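Side-chain contacts in DUF115 domain-containing protein (PDB 5MU5), which is a glycosyltransferase of the Maf family, involved in bacterial flagella formation and probably attaching sugars to flagellin: residues 240-245 with 638-643; 551-556 with 592-597; 247-252 with 376-381. One frame throughout, in Å; residues are numbered along the deposited sequence.

Contact 1: 240-245 with 638-643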
loop_
_atom_site.group_PDB
_atom_site.type_symbol
_atom_site.label_atom_id
_atom_site.label_comp_id
_atom_site.label_asym_id
_atom_site.label_seq_id
_atom_site.Cartn_x
_atom_site.Cartn_y
_atom_site.Cartn_z
ATOM N N GLY A 240 4.889 7.286 2.745
ATOM C CA GLY A 240 5.328 8.560 2.252
ATOM C C GLY A 240 6.497 9.119 3.027
ATOM O O GLY A 240 6.582 8.989 4.253
ATOM N N PHE A 241 7.372 9.775 2.295
ATOM C CA PHE A 241 8.558 10.397 2.829
ATOM C C PHE A 241 8.296 11.820 3.306
ATOM O O PHE A 241 7.441 12.517 2.782
ATOM C CB PHE A 241 9.652 10.385 1.761
ATOM C CG PHE A 241 10.015 9.007 1.305
ATOM C CD1 PHE A 241 10.356 8.023 2.238
ATOM C CD2 PHE A 241 10.057 8.687 -0.047
ATOM C CE1 PHE A 241 10.704 6.744 1.829
ATOM C CE2 PHE A 241 10.406 7.399 -0.464
ATOM C CZ PHE A 241 10.722 6.430 0.474
ATOM N N LEU A 242 9.075 12.254 4.279
ATOM C CA LEU A 242 8.889 13.550 4.891
ATOM C C LEU A 242 8.653 14.660 3.875
ATOM O O LEU A 242 7.712 15.423 4.003
ATOM C CB LEU A 242 10.104 13.901 5.761
ATOM C CG LEU A 242 10.036 15.247 6.474
ATOM C CD1 LEU A 242 8.842 15.292 7.411
ATOM C CD2 LEU A 242 11.316 15.550 7.224
ATOM N N HIS A 243 9.514 14.759 2.870
ATOM C CA HIS A 243 9.450 15.898 1.952
ATOM C C HIS A 243 8.241 15.870 1.059
ATOM O O HIS A 243 7.708 16.927 0.748
ATOM C CB HIS A 243 10.730 16.035 1.132
ATOM C CG HIS A 243 11.925 16.331 1.969
ATOM N ND1 HIS A 243 13.193 15.911 1.633
ATOM C CD2 HIS A 243 12.033 16.948 3.168
ATOM C CE1 HIS A 243 14.039 16.302 2.566
ATOM N NE2 HIS A 243 13.359 16.924 3.515
ATOM N N ASP A 244 7.806 14.678 0.653
ATOM C CA ASP A 244 6.567 14.557 -0.122
ATOM C C ASP A 244 5.364 14.898 0.759
ATOM O O ASP A 244 4.419 15.493 0.297
ATOM C CB ASP A 244 6.415 13.150 -0.722
ATOM C CG ASP A 244 7.552 12.801 -1.673
ATOM O OD1 ASP A 244 7.914 13.668 -2.508
ATOM O OD2 ASP A 244 8.105 11.666 -1.573
ATOM N N GLU A 245 5.398 14.523 2.030
ATOM C CA GLU A 245 4.295 14.850 2.914
ATOM C C GLU A 245 4.254 16.347 3.140
ATOM O O GLU A 245 3.185 16.904 3.278
ATOM C CB GLU A 245 4.382 14.103 4.237
ATOM C CG GLU A 245 4.250 12.588 4.085
ATOM C CD GLU A 245 2.872 12.122 3.622
ATOM O OE1 GLU A 245 1.856 12.703 4.060
ATOM O OE2 GLU A 245 2.807 11.142 2.838
ATOM N N LEU A 638 14.421 20.084 12.795
ATOM C CA LEU A 638 14.636 21.447 12.316
ATOM C C LEU A 638 13.898 21.729 11.031
ATOM O O LEU A 638 13.427 22.839 10.838
ATOM C CB LEU A 638 16.122 21.721 12.109
ATOM C CG LEU A 638 16.914 21.763 13.408
ATOM C CD1 LEU A 638 18.394 21.673 13.078
ATOM C CD2 LEU A 638 16.592 23.018 14.218
ATOM N N GLN A 639 13.805 20.735 10.152
ATOM C CA GLN A 639 13.107 20.920 8.867
ATOM C C GLN A 639 11.616 21.126 9.068
ATOM O O GLN A 639 10.993 21.983 8.433
ATOM C CB GLN A 639 13.357 19.736 7.934
ATOM C CG GLN A 639 14.725 19.804 7.292
ATOM C CD GLN A 639 14.917 18.810 6.173
ATOM O OE1 GLN A 639 14.054 17.986 5.902
ATOM N NE2 GLN A 639 16.074 18.879 5.515
ATOM N N VAL A 640 11.062 20.347 9.989
ATOM C CA VAL A 640 9.649 20.416 10.315
ATOM C C VAL A 640 9.277 21.794 10.855
ATOM O O VAL A 640 8.274 22.373 10.424
ATOM C CB VAL A 640 9.268 19.292 11.308
ATOM C CG1 VAL A 640 7.950 19.570 12.019
ATOM C CG2 VAL A 640 9.209 17.956 10.578
ATOM N N GLU A 641 10.088 22.306 11.784
ATOM C CA GLU A 641 9.829 23.595 12.423
ATOM C C GLU A 641 9.963 24.739 11.434
ATOM O O GLU A 641 9.151 25.659 11.422
ATOM C CB GLU A 641 10.764 23.809 13.616
ATOM C CG GLU A 641 10.422 22.914 14.803
ATOM C CD GLU A 641 11.457 22.963 15.925
ATOM O OE1 GLU A 641 12.518 23.616 15.766
ATOM O OE2 GLU A 641 11.217 22.317 16.972
ATOM N N TRP A 642 11.003 24.679 10.617
ATOM C CA TRP A 642 11.178 25.631 9.528
ATOM C C TRP A 642 10.021 25.574 8.514
ATOM O O TRP A 642 9.564 26.604 8.026
ATOM C CB TRP A 642 12.501 25.329 8.830
ATOM C CG TRP A 642 12.693 26.018 7.532
ATOM C CD1 TRP A 642 13.130 27.288 7.347
ATOM C CD2 TRP A 642 12.487 25.463 6.222
ATOM N NE1 TRP A 642 13.200 27.570 6.003
ATOM C CE2 TRP A 642 12.803 26.469 5.291
ATOM C CE3 TRP A 642 12.056 24.216 5.749
ATOM C CZ2 TRP A 642 12.716 26.270 3.909
ATOM C CZ3 TRP A 642 11.959 24.021 4.374
ATOM C CH2 TRP A 642 12.290 25.048 3.473
ATOM N N TYR A 643 9.563 24.364 8.194
ATOM C CA TYR A 643 8.502 24.174 7.207
ATOM C C TYR A 643 7.181 24.749 7.663
ATOM O O TYR A 643 6.524 25.441 6.894
ATOM C CB TYR A 643 8.325 22.694 6.882
ATOM C CG TYR A 643 7.022 22.333 6.234
ATOM C CD1 TYR A 643 6.835 22.486 4.875
ATOM C CD2 TYR A 643 5.981 21.812 6.983
ATOM C CE1 TYR A 643 5.629 22.147 4.279
ATOM C CE2 TYR A 643 4.783 21.448 6.394
ATOM C CZ TYR A 643 4.604 21.622 5.042
ATOM O OH TYR A 643 3.404 21.265 4.450
#

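Contact 2: 551-556 with 592-597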
loop_
_atom_site.group_PDB
_atom_site.type_symbol
_atom_site.label_atom_id
_atom_site.label_comp_id
_atom_site.label_asym_id
_atom_site.label_seq_id
_atom_site.Cartn_x
_atom_site.Cartn_y
_atom_site.Cartn_z
ATOM N N VAL A 551 7.506 17.004 16.382
ATOM C CA VAL A 551 8.741 17.075 17.134
ATOM C C VAL A 551 8.697 16.188 18.391
ATOM O O VAL A 551 9.700 15.583 18.775
ATOM C CB VAL A 551 9.038 18.532 17.467
ATOM C CG1 VAL A 551 10.178 18.640 18.469
ATOM C CG2 VAL A 551 9.361 19.274 16.172
ATOM N N THR A 552 7.527 16.112 19.013
ATOM C CA THR A 552 7.280 15.212 20.140
ATOM C C THR A 552 7.446 13.745 19.716
ATOM O O THR A 552 8.110 12.949 20.394
ATOM C CB THR A 552 5.857 15.464 20.697
ATOM O OG1 THR A 552 5.812 16.774 21.278
ATOM C CG2 THR A 552 5.462 14.432 21.753
ATOM N N LEU A 553 6.840 13.388 18.591
ATOM C CA LEU A 553 6.964 12.031 18.058
ATOM C C LEU A 553 8.431 11.682 17.745
ATOM O O LEU A 553 8.914 10.591 18.055
ATOM C CB LEU A 553 6.090 11.857 16.802
ATOM C CG LEU A 553 6.076 10.454 16.175
ATOM C CD1 LEU A 553 5.762 9.359 17.196
ATOM C CD2 LEU A 553 5.109 10.380 15.009
ATOM N N LEU A 554 9.125 12.615 17.116
ATOM C CA LEU A 554 10.514 12.415 16.759
ATOM C C LEU A 554 11.342 12.200 18.011
ATOM O O LEU A 554 12.205 11.330 18.040
ATOM C CB LEU A 554 11.036 13.624 15.992
ATOM C CG LEU A 554 10.510 13.768 14.565
ATOM C CD1 LEU A 554 10.991 15.084 13.968
ATOM C CD2 LEU A 554 10.963 12.592 13.712
ATOM N N GLY A 555 11.068 12.997 19.042
ATOM C CA GLY A 555 11.763 12.863 20.304
ATOM C C GLY A 555 11.582 11.472 20.880
ATOM O O GLY A 555 12.531 10.885 21.403
ATOM N N GLU A 556 10.365 10.936 20.775
ATOM C CA GLU A 556 10.061 9.604 21.320
ATOM C C GLU A 556 10.791 8.488 20.551
ATOM O O GLU A 556 11.210 7.498 21.149
ATOM C CB GLU A 556 8.535 9.365 21.379
ATOM C CG GLU A 556 7.831 10.209 22.448
ATOM C CD GLU A 556 6.299 10.206 22.355
ATOM O OE1 GLU A 556 5.742 9.699 21.352
ATOM O OE2 GLU A 556 5.636 10.728 23.293
ATOM N N PHE A 592 2.023 10.370 9.801
ATOM C CA PHE A 592 2.152 10.451 8.361
ATOM C C PHE A 592 3.394 11.208 7.973
ATOM O O PHE A 592 4.048 10.857 7.005
ATOM C CB PHE A 592 0.966 11.148 7.715
ATOM C CG PHE A 592 -0.177 10.246 7.428
ATOM C CD1 PHE A 592 -0.035 9.225 6.517
ATOM C CD2 PHE A 592 -1.404 10.441 8.043
ATOM C CE1 PHE A 592 -1.092 8.391 6.231
ATOM C CE2 PHE A 592 -2.469 9.621 7.767
ATOM C CZ PHE A 592 -2.313 8.594 6.859
ATOM N N PHE A 593 3.709 12.259 8.703
ATOM C CA PHE A 593 4.890 13.063 8.367
ATOM C C PHE A 593 6.211 12.327 8.428
ATOM O O PHE A 593 7.030 12.486 7.541
ATOM C CB PHE A 593 4.964 14.323 9.223
ATOM C CG PHE A 593 4.485 15.537 8.518
ATOM C CD1 PHE A 593 3.147 15.721 8.268
ATOM C CD2 PHE A 593 5.388 16.504 8.091
ATOM C CE1 PHE A 593 2.709 16.845 7.599
ATOM C CE2 PHE A 593 4.953 17.621 7.408
ATOM C CZ PHE A 593 3.611 17.795 7.171
ATOM N N VAL A 594 6.401 11.499 9.446
ATOM C CA VAL A 594 7.711 10.926 9.719
ATOM C C VAL A 594 7.886 9.421 9.542
ATOM O O VAL A 594 9.020 8.969 9.364
ATOM C CB VAL A 594 8.159 11.289 11.148
ATOM C CG1 VAL A 594 8.178 12.800 11.314
ATOM C CG2 VAL A 594 7.279 10.636 12.214
ATOM N N ARG A 595 6.808 8.644 9.543
ATOM C CA ARG A 595 6.953 7.176 9.546
ATOM C C ARG A 595 7.699 6.580 8.351
ATOM O O ARG A 595 8.415 5.601 8.502
ATOM C CB ARG A 595 5.596 6.483 9.677
ATOM C CG ARG A 595 4.694 6.679 8.476
ATOM C CD ARG A 595 3.278 6.223 8.726
ATOM N NE ARG A 595 2.558 6.166 7.460
ATOM C CZ ARG A 595 1.362 5.611 7.294
ATOM N NH1 ARG A 595 0.726 5.070 8.322
ATOM N NH2 ARG A 595 0.800 5.606 6.093
ATOM N N GLY A 596 7.506 7.139 7.167
ATOM C CA GLY A 596 8.141 6.604 5.971
ATOM C C GLY A 596 9.638 6.786 6.058
ATOM O O GLY A 596 10.410 5.865 5.779
ATOM N N THR A 597 10.044 7.974 6.475
ATOM C CA THR A 597 11.436 8.290 6.565
ATOM C C THR A 597 12.112 7.455 7.651
ATOM O O THR A 597 13.087 6.742 7.358
ATOM C CB THR A 597 11.597 9.791 6.736
ATOM O OG1 THR A 597 11.073 10.425 5.550
ATOM C CG2 THR A 597 13.063 10.175 6.931
#

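Contact 3: 247-252 with 376-381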
loop_
_atom_site.group_PDB
_atom_site.type_symbol
_atom_site.label_atom_id
_atom_site.label_comp_id
_atom_site.label_asym_id
_atom_site.label_seq_id
_atom_site.Cartn_x
_atom_site.Cartn_y
_atom_site.Cartn_z
ATOM N N GLU A 247 5.087 18.574 0.880
ATOM C CA GLU A 247 4.451 19.108 -0.318
ATOM C C GLU A 247 2.935 18.891 -0.373
ATOM O O GLU A 247 2.218 19.759 -0.839
ATOM C CB GLU A 247 5.075 18.524 -1.575
ATOM C CG GLU A 247 4.403 18.949 -2.884
ATOM C CD GLU A 247 4.133 20.448 -2.984
ATOM O OE1 GLU A 247 4.864 21.229 -2.330
ATOM O OE2 GLU A 247 3.185 20.855 -3.710
ATOM N N MET A 248 2.463 17.729 0.070
ATOM C CA MET A 248 1.042 17.404 0.005
ATOM C C MET A 248 0.284 18.349 0.898
ATOM O O MET A 248 -0.748 18.878 0.508
ATOM C CB MET A 248 0.754 15.991 0.511
ATOM C CG MET A 248 1.321 14.829 -0.282
ATOM S SD MET A 248 0.818 14.756 -1.998
ATOM C CE MET A 248 2.136 15.645 -2.823
ATOM N N THR A 249 0.799 18.510 2.112
ATOM C CA THR A 249 0.186 19.340 3.122
ATOM C C THR A 249 0.282 20.818 2.730
ATOM O O THR A 249 -0.654 21.570 2.993
ATOM C CB THR A 249 0.803 19.060 4.516
ATOM O OG1 THR A 249 0.446 17.745 4.935
ATOM C CG2 THR A 249 0.310 20.018 5.557
ATOM N N ARG A 250 1.383 21.235 2.103
ATOM C CA ARG A 250 1.495 22.620 1.623
ATOM C C ARG A 250 0.458 22.901 0.515
ATOM O O ARG A 250 -0.239 23.912 0.539
ATOM C CB ARG A 250 2.885 22.913 1.088
ATOM C CG ARG A 250 3.079 24.341 0.607
ATOM C CD ARG A 250 4.227 24.433 -0.378
ATOM N NE ARG A 250 3.835 23.853 -1.659
ATOM C CZ ARG A 250 3.187 24.511 -2.618
ATOM N NH1 ARG A 250 2.868 25.791 -2.471
ATOM N NH2 ARG A 250 2.855 23.875 -3.728
ATOM N N ALA A 251 0.361 21.995 -0.446
ATOM C CA ALA A 251 -0.623 22.130 -1.521
ATOM C C ALA A 251 -2.017 22.269 -0.924
ATOM O O ALA A 251 -2.742 23.197 -1.239
ATOM C CB ALA A 251 -0.570 20.924 -2.468
ATOM N N SER A 252 -2.369 21.347 -0.040
ATOM C CA SER A 252 -3.699 21.326 0.553
ATOM C C SER A 252 -3.949 22.580 1.373
ATOM O O SER A 252 -5.025 23.155 1.302
ATOM C CB SER A 252 -3.884 20.077 1.407
ATOM O OG SER A 252 -5.241 19.959 1.817
ATOM N N ALA A 376 -5.331 13.492 6.799
ATOM C CA ALA A 376 -5.527 13.504 8.226
ATOM C C ALA A 376 -5.696 14.919 8.736
ATOM O O ALA A 376 -6.447 15.159 9.658
ATOM C CB ALA A 376 -4.346 12.836 8.916
ATOM N N LEU A 377 -4.997 15.868 8.142
ATOM C CA LEU A 377 -5.022 17.210 8.675
ATOM C C LEU A 377 -6.269 17.974 8.194
ATOM O O LEU A 377 -6.978 18.584 8.998
ATOM C CB LEU A 377 -3.724 17.922 8.302
ATOM C CG LEU A 377 -3.276 19.051 9.235
ATOM C CD1 LEU A 377 -1.907 19.573 8.808
ATOM C CD2 LEU A 377 -4.291 20.186 9.249
ATOM N N PHE A 378 -6.566 17.873 6.897
ATOM C CA PHE A 378 -7.582 18.713 6.252
ATOM C C PHE A 378 -8.930 18.097 5.872
ATOM O O PHE A 378 -9.876 18.839 5.595
ATOM C CB PHE A 378 -6.978 19.354 5.001
ATOM C CG PHE A 378 -5.970 20.417 5.294
ATOM C CD1 PHE A 378 -6.356 21.597 5.898
ATOM C CD2 PHE A 378 -4.645 20.260 4.927
ATOM C CE1 PHE A 378 -5.433 22.591 6.166
ATOM C CE2 PHE A 378 -3.716 21.252 5.195
ATOM C CZ PHE A 378 -4.112 22.416 5.817
ATOM N N SER A 379 -9.032 16.776 5.805
ATOM C CA SER A 379 -10.305 16.154 5.445
ATOM C C SER A 379 -11.351 16.437 6.495
ATOM O O SER A 379 -11.081 16.271 7.674
ATOM C CB SER A 379 -10.183 14.651 5.317
ATOM O OG SER A 379 -11.417 14.086 4.915
ATOM N N PRO A 380 -12.539 16.882 6.069
ATOM C CA PRO A 380 -13.622 17.042 7.011
ATOM C C PRO A 380 -14.424 15.759 7.172
ATOM O O PRO A 380 -15.431 15.775 7.848
ATOM C CB PRO A 380 -14.479 18.158 6.386
ATOM C CG PRO A 380 -14.216 18.064 4.927
ATOM C CD PRO A 380 -12.885 17.390 4.729
ATOM N N GLY A 381 -13.997 14.661 6.556
ATOM C CA GLY A 381 -14.677 13.383 6.710
ATOM C C GLY A 381 -14.597 12.470 5.497
ATOM O O GLY A 381 -14.338 12.900 4.366
#

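Contact 1: 240-245 with 638-643
The N-H edge of the H243 imidazole meets the amide oxygen of Q639 between two helices, the first turn of helix 242-257 and a late turn of helix 618-646, which belongs to the helical bundle of the flagellin glycosyltransferase Maf family. The two side chains cross at about a right angle, with the imidazole and amide planes turned 36° apart. The bond between them is nevertheless well formed. NE2 of H243 donates to OE1 of Q639 over 2.7 Å in an almost straight bond (167°). The amide oxygen lies practically in the plane of the imidazole, so the ring presents its N-H edge squarely, while the donor stands tilted 25° from the plane of the amide carbonyl. Q639 reaches this far because its chain is extended beyond CG, which sits beside the backbone N. Glutamine suits the place: it is long enough to span the gap and brings a neutral acceptor to a buried imidazole.

L242 lies next to H243 and gives the contact its apolar half. It points toward the other helix, and with CG anti to the backbone N its two methyls part company there. CD2 rests 3.9 Å from OE1 of Q639, packing beside the acceptor, whereas CD1 turns to V640 and meets its CG2 at 4.2 Å. The leucine crosses the valine at about a right angle, a loose touch between two branched aliphatic groups.

Helix 589-609 adds a further hold on this helix start, for F593 packs on L242 and T597 OG1 is hydrogen-bonded to the backbone N of L242. One turn along from Q639, the phenol of Y643 also faces helix 242-257, and its OH makes a weak hydrogen bond to the backbone O of M246.

Contact 2: 551-556 with 592-597
V594 sets one methyl against L553 and the other against L554, and in these two touches lies the tight part of the contact. CG2 of V594 comes within 3.5 Å of CD2 of L553, the two side chains sliding past each other in opposite directions. CG1 of V594 meets CD2 of L554 at 3.7 Å, here with the chains slanted across one another. The valine can serve both leucines because chi1 of -57° puts CG1 beside the backbone N and leaves CG2 in the crowded position between N and the carbonyl carbon. Helices 546-564 and 589-609, joined here, are members of the Maf helical bundle, and the backbones come near enough for CA of L554 and CA of V594 to lie 7.7 Å apart. A short, beta-branched residue fits that spacing and divides its two methyls between neighbouring leucines. Cut back to an alanine, V594 would probably leave CD2 of both L553 and L554 without mates, opening a gap between the helices. L579 of helix 568-579 closes in on L553 and V594, while I633 and T637 of helix 618-646 pack on L554. Away from this apolar patch helix 546-564 turns to solvent: T552, G555 and E556 are exposed, and polar or small residues suit that side, where the OG1 of T552 bonds back to the carbonyl of R548.

Contact 3: 247-252 with 376-381
F378 and S252 are brought together by two different first torsions. In F378, CG stands beside the backbone N and anti to the carbonyl carbon (chi1 -71°), which lays the ring against helix 242-257; in S252, OG is anti to its own N (chi1 -171°), which lays the hydroxyl against that ring. OG of S252 comes to 3.2 Å from CD2 of F378, and CB of S252 is 3.6 Å from the same carbon. The carbonyl carbon of S252 sits over one face of the phenyl ring, while the opposite face is covered by CD2 of the adjoining L377, 3.9 Å above the plane and over its centre. The phenylalanine is thus sandwiched between its own neighbour and the helix opposite. A small serine lets the ring come close to the helix backbone, and its buried OG is satisfied by a hydrogen bond with ND2 of N351.

One turn back, T249 touches both L377 and F378. Its methyl CG2 meets CD1 of L377 at 4.0 Å, the side chains crossing at about a right angle, and its backbone O lies 3.8 Å from CE2 of F378. Threonine suits a place with two neighbourhoods: the methyl serves the apolar side, and OG1 is hydrogen-bonded to OG of S373.

After F378 the chain leaves helix 373-378. R543 binds the backbone oxygens of A376 and L377, and F537 and R540 of helix 534-541 pack on F378. The exit itself, within the MptE-like part of the protein, is an ST turn: OG of S379 accepts the backbone N-H of G381 at 3.1 Å, and the glycine adopts backbone angles at which a CB would be jammed.

In the fold
Helix 242-257 ties the three contacts together: contact 1 uses its first turn, contact 3 the turns that follow, and F593 from contact 2 packs on it. The centres of contacts 1 and 2 are about 10 Å apart, those of 1 and 3 about 14 Å, and those of 2 and 3 about 17 Å. Along the chain contact 1 opens first and closes last; contact 3 and then contact 2 fall between its two segments. Contacts 1 and 2 engage the C-terminal helical bundle, whereas contact 3 lies in the MptE-like region. Helix 242-257 therefore touches both parts, consistent with the bundle and that region being held together as one unit.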